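Local coordinates for uncharacterized protein (Slackia heliotrinireducens DSM 20476, PDB 4S1P) that is a putative SGNH hydrolase of the GDSL-like lipase/acylhydrolase family and probably cleaves ester bonds, its natural substrate being unknown, at residues C113-L116 against V117-G120; L119-H123 against D124-L128. All coordinates share one frame; numbering follows the deposited sequence.

Contact 1. Residues C113-L116 against V117-G120; sequences CAKL and VKLG
V117 N donates to C113 O at 3.0 Å, an almost straight bond (168°) that closes the first turn of the short helix 114-119. K118 N repeats the pattern one residue on, 2.9 Å from A114 O. This beginning is the tight part. C113 is the N-cap, and its thiol, not the hydroxyl or carboxylate more often met there, takes a weak bond from L116 N; the soft sulfur, 3.6 Å from that nitrogen, stands off further than an oxygen would. The C-terminal end is slacker: L116 O accepts weakly from both L119 N and G120 N, and G120, with a positive phi, ends the helix in a Schellman motif. Of the side chains, L116 and L119 meet on the more enclosed flank, their CD1 atoms 4.4 Å apart. The solvent side, with A114, V117 and K118, is looser. There V117 CG2 sits 3.3 Å from C113 O, brought back over the preceding turn because CG1 holds the position anti to the backbone N (chi1 172°). K118 folds back likewise: its chain bends at chi3 (-106°) and lays CE alongside A114 CB. K115 runs beside K118, pointing the same way, but extended, and its NZ forms a salt bridge with D164, a member of a probable Ser-His-Asp triad with S12 and H167. The helix follows strand 100-105 in the chain, presenting K115 to the loop carrying V166 and H167 while L116 faces helix 123-141.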
loop_
_atom_site.group_PDB
_atom_site.type_symbol
_atom_site.label_atom_id
_atom_site.label_comp_id
_atom_site.label_asym_id
_atom_site.label_seq_id
_atom_site.Cartn_x
_atom_site.Cartn_y
_atom_site.Cartn_z
ATOM N N CYS A 113 20.663 0.518 5.292
ATOM C CA CYS A 113 20.126 -0.582 6.104
ATOM C C CYS A 113 20.455 -1.924 5.455
ATOM O O CYS A 113 20.657 -2.017 4.243
ATOM C CB CYS A 113 18.632 -0.430 6.386
ATOM S SG CYS A 113 17.544 -0.810 5.008
ATOM N N ALA A 114 20.503 -2.972 6.273
ATOM C CA ALA A 114 20.859 -4.296 5.796
ATOM C C ALA A 114 19.990 -4.830 4.682
ATOM O O ALA A 114 20.484 -5.435 3.730
ATOM C CB ALA A 114 20.867 -5.265 6.957
ATOM N N LYS A 115 18.679 -4.560 4.751
ATOM C CA LYS A 115 17.797 -5.105 3.756
ATOM C C LYS A 115 18.054 -4.452 2.397
ATOM O O LYS A 115 17.927 -5.089 1.352
ATOM C CB LYS A 115 16.334 -5.039 4.241
ATOM C CG LYS A 115 16.062 -6.087 5.338
ATOM C CD LYS A 115 14.763 -5.884 6.098
ATOM C CE LYS A 115 14.612 -6.927 7.188
ATOM N NZ LYS A 115 13.273 -6.824 7.848
ATOM N N LEU A 116 18.474 -3.192 2.410
ATOM C CA LEU A 116 18.791 -2.530 1.170
ATOM C C LEU A 116 20.159 -3.031 0.639
ATOM O O LEU A 116 20.331 -3.256 -0.570
ATOM C CB LEU A 116 18.795 -1.014 1.410
ATOM C CG LEU A 116 19.035 -0.161 0.184
ATOM C CD1 LEU A 116 18.141 -0.492 -0.983
ATOM C CD2 LEU A 116 18.911 1.299 0.564
ATOM N N VAL A 117 21.130 -3.211 1.534
ATOM C CA VAL A 117 22.408 -3.788 1.137
ATOM C C VAL A 117 22.213 -5.115 0.419
ATOM O O VAL A 117 22.842 -5.354 -0.649
ATOM C CB VAL A 117 23.338 -3.976 2.352
ATOM C CG1 VAL A 117 24.604 -4.771 1.980
ATOM C CG2 VAL A 117 23.661 -2.627 2.967
ATOM N N LYS A 118 21.363 -5.971 1.001
ATOM C CA LYS A 118 21.104 -7.297 0.452
ATOM C C LYS A 118 20.505 -7.245 -0.958
ATOM O O LYS A 118 20.759 -8.135 -1.777
ATOM C CB LYS A 118 20.198 -8.081 1.403
ATOM C CG LYS A 118 20.907 -8.544 2.675
ATOM C CD LYS A 118 19.987 -9.334 3.610
ATOM C CE LYS A 118 19.565 -8.522 4.834
ATOM N NZ LYS A 118 18.488 -9.167 5.633
ATOM N N LEU A 119 19.710 -6.225 -1.232
ATOM C CA LEU A 119 19.081 -6.064 -2.560
ATOM C C LEU A 119 20.056 -5.667 -3.653
ATOM O O LEU A 119 19.726 -5.791 -4.841
ATOM C CB LEU A 119 17.965 -5.013 -2.539
ATOM C CG LEU A 119 16.690 -5.382 -1.819
ATOM C CD1 LEU A 119 15.772 -4.171 -1.791
ATOM C CD2 LEU A 119 16.008 -6.569 -2.491
ATOM N N GLY A 120 21.231 -5.141 -3.280
ATOM C CA GLY A 120 22.198 -4.727 -4.307
ATOM C C GLY A 120 21.675 -3.581 -5.148
ATOM O O GLY A 120 21.836 -3.527 -6.368
#

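Contact 2. Residues L119-H123 against D124-L128; sequences LGMSH and DDMSL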
loop_
_atom_site.group_PDB
_atom_site.type_symbol
_atom_site.label_atom_id
_atom_site.label_comp_id
_atom_site.label_asym_id
_atom_site.label_seq_id
_atom_site.Cartn_x
_atom_site.Cartn_y
_atom_site.Cartn_z
ATOM N N LEU A 119 19.710 -6.225 -1.232
ATOM C CA LEU A 119 19.081 -6.064 -2.560
ATOM C C LEU A 119 20.056 -5.667 -3.653
ATOM O O LEU A 119 19.726 -5.791 -4.841
ATOM C CB LEU A 119 17.965 -5.013 -2.539
ATOM C CG LEU A 119 16.690 -5.382 -1.819
ATOM C CD1 LEU A 119 15.772 -4.171 -1.791
ATOM C CD2 LEU A 119 16.008 -6.569 -2.491
ATOM N N GLY A 120 21.231 -5.141 -3.280
ATOM C CA GLY A 120 22.198 -4.727 -4.307
ATOM C C GLY A 120 21.675 -3.581 -5.148
ATOM O O GLY A 120 21.836 -3.527 -6.368
HETATM N N MSE A 121 20.997 -2.676 -4.465
HETATM C CA MSE A 121 20.420 -1.517 -5.088
HETATM C C MSE A 121 20.801 -0.301 -4.289
HETATM O O MSE A 121 20.767 -0.315 -3.044
HETATM C CB MSE A 121 18.901 -1.705 -5.011
HETATM C CG MSE A 121 18.196 -0.755 -5.944
HETATM SE SE MSE A 121 16.289 -1.233 -6.116
HETATM C CE MSE A 121 16.395 -2.718 -7.374
ATOM N N SER A 122 21.189 0.782 -4.974
ATOM C CA SER A 122 21.464 2.009 -4.230
ATOM C C SER A 122 20.186 2.649 -3.704
ATOM O O SER A 122 19.084 2.370 -4.202
ATOM C CB SER A 122 22.224 3.017 -5.103
ATOM O OG SER A 122 21.360 3.608 -6.051
ATOM N N HIS A 123 20.329 3.477 -2.670
ATOM C CA HIS A 123 19.194 4.180 -2.120
ATOM C C HIS A 123 18.543 5.090 -3.185
ATOM O O HIS A 123 17.324 5.150 -3.318
ATOM C CB HIS A 123 19.588 4.983 -0.888
ATOM C CG HIS A 123 18.431 5.651 -0.251
ATOM N ND1 HIS A 123 18.088 6.966 -0.472
ATOM C CD2 HIS A 123 17.477 5.136 0.549
ATOM C CE1 HIS A 123 16.968 7.230 0.183
ATOM N NE2 HIS A 123 16.612 6.144 0.843
ATOM N N ASP A 124 19.365 5.791 -3.961
ATOM C CA ASP A 124 18.828 6.638 -5.048
ATOM C C ASP A 124 18.074 5.803 -6.084
ATOM O O ASP A 124 16.995 6.194 -6.547
ATOM C CB ASP A 124 19.918 7.450 -5.747
ATOM C CG ASP A 124 20.281 8.732 -5.026
ATOM O OD1 ASP A 124 19.568 9.191 -4.115
ATOM O OD2 ASP A 124 21.322 9.290 -5.413
ATOM N N ASP A 125 18.632 4.641 -6.447
ATOM C CA ASP A 125 18.005 3.795 -7.478
ATOM C C ASP A 125 16.656 3.298 -6.960
ATOM O O ASP A 125 15.636 3.380 -7.654
ATOM C CB ASP A 125 18.939 2.626 -7.808
ATOM C CG ASP A 125 18.479 1.735 -8.964
ATOM O OD1 ASP A 125 17.736 2.175 -9.832
ATOM O OD2 ASP A 125 18.978 0.578 -9.063
HETATM N N MSE A 126 16.618 2.848 -5.710
HETATM C CA MSE A 126 15.347 2.367 -5.165
HETATM C C MSE A 126 14.327 3.508 -5.101
HETATM O O MSE A 126 13.147 3.330 -5.409
HETATM C CB MSE A 126 15.516 1.734 -3.785
HETATM C CG MSE A 126 14.192 1.138 -3.313
HETATM SE SE MSE A 126 14.404 0.109 -1.675
HETATM C CE MSE A 126 12.582 -0.588 -1.628
ATOM N N SER A 127 14.776 4.673 -4.648
ATOM C CA SER A 127 13.930 5.864 -4.513
ATOM C C SER A 127 13.243 6.180 -5.843
ATOM O O SER A 127 12.037 6.428 -5.891
ATOM C CB SER A 127 14.768 7.061 -4.023
ATOM O OG SER A 127 15.217 6.913 -2.643
ATOM N N LEU A 128 14.026 6.169 -6.915
ATOM C CA LEU A 128 13.521 6.571 -8.224
ATOM C C LEU A 128 12.645 5.481 -8.802
ATOM O O LEU A 128 11.587 5.754 -9.369
ATOM C CB LEU A 128 14.680 6.890 -9.167
ATOM C CG LEU A 128 15.582 8.066 -8.754
ATOM C CD1 LEU A 128 16.679 8.330 -9.766
ATOM C CD2 LEU A 128 14.758 9.315 -8.525
HETATM O O HOH W 1 21.518 0.351 -7.760
#
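L119 opens the segment with a loose touch, its CD1 4.5 Å from the selenium of M126. Past G120, M121, a selenomethionine like M126, crosses two side chains at about right angles: its CG lies 3.5 Å from D125 OD2, and SE, carried there by a CG anti to the backbone N (chi1 -165°) and an extended chi2, rests 3.9 Å from M126 CB. S122 is the N-cap of helix 123-141. Its OG, held between backbone N and carbonyl carbon (chi1 75°), accepts from D125 N at 2.9 Å, while S122 O receives M126 N; a water bridges S122 N to D125 OD2. H123 finishes the segment with a doubly gripped carbonyl: S127 N and S127 OG reach H123 O from opposite faces of its plane, the hydroxyl at 2.8 Å and well above that plane. The same OG lies over one face of the imidazole, 3.3 Å from CE1 and offset toward the rim. An alanine in place of H123 is likely to uncover the ring side of S127 OG and to cost L116 one of its packing partners. D125 also pairs with R129 one turn on. Around this helix start, S127 touches P108 and M126 touches Y109, both in the loop before helix 114-119, while M121 leans on helix 75-78.

Contacts 1 and 2 are consecutive, sharing L119 and G120, with centres about 9 Å apart. Contact 1 is essentially the whole helix 114-119; contact 2 is the turn out of it and the start of helix 123-141. A Schellman ending is thus followed within two residues by a serine N-cap, illustrating how a chain can stop one helix and start another in little space. L116 joins them: its CD1 lies 3.8 Å from M126 SE, and CD2 packs on H123. Both lie at the surface, about 20 Å from the chain's centre, in the connection between parallel strands 100-105 and 144-147, on the side where K115 approaches the probable triad.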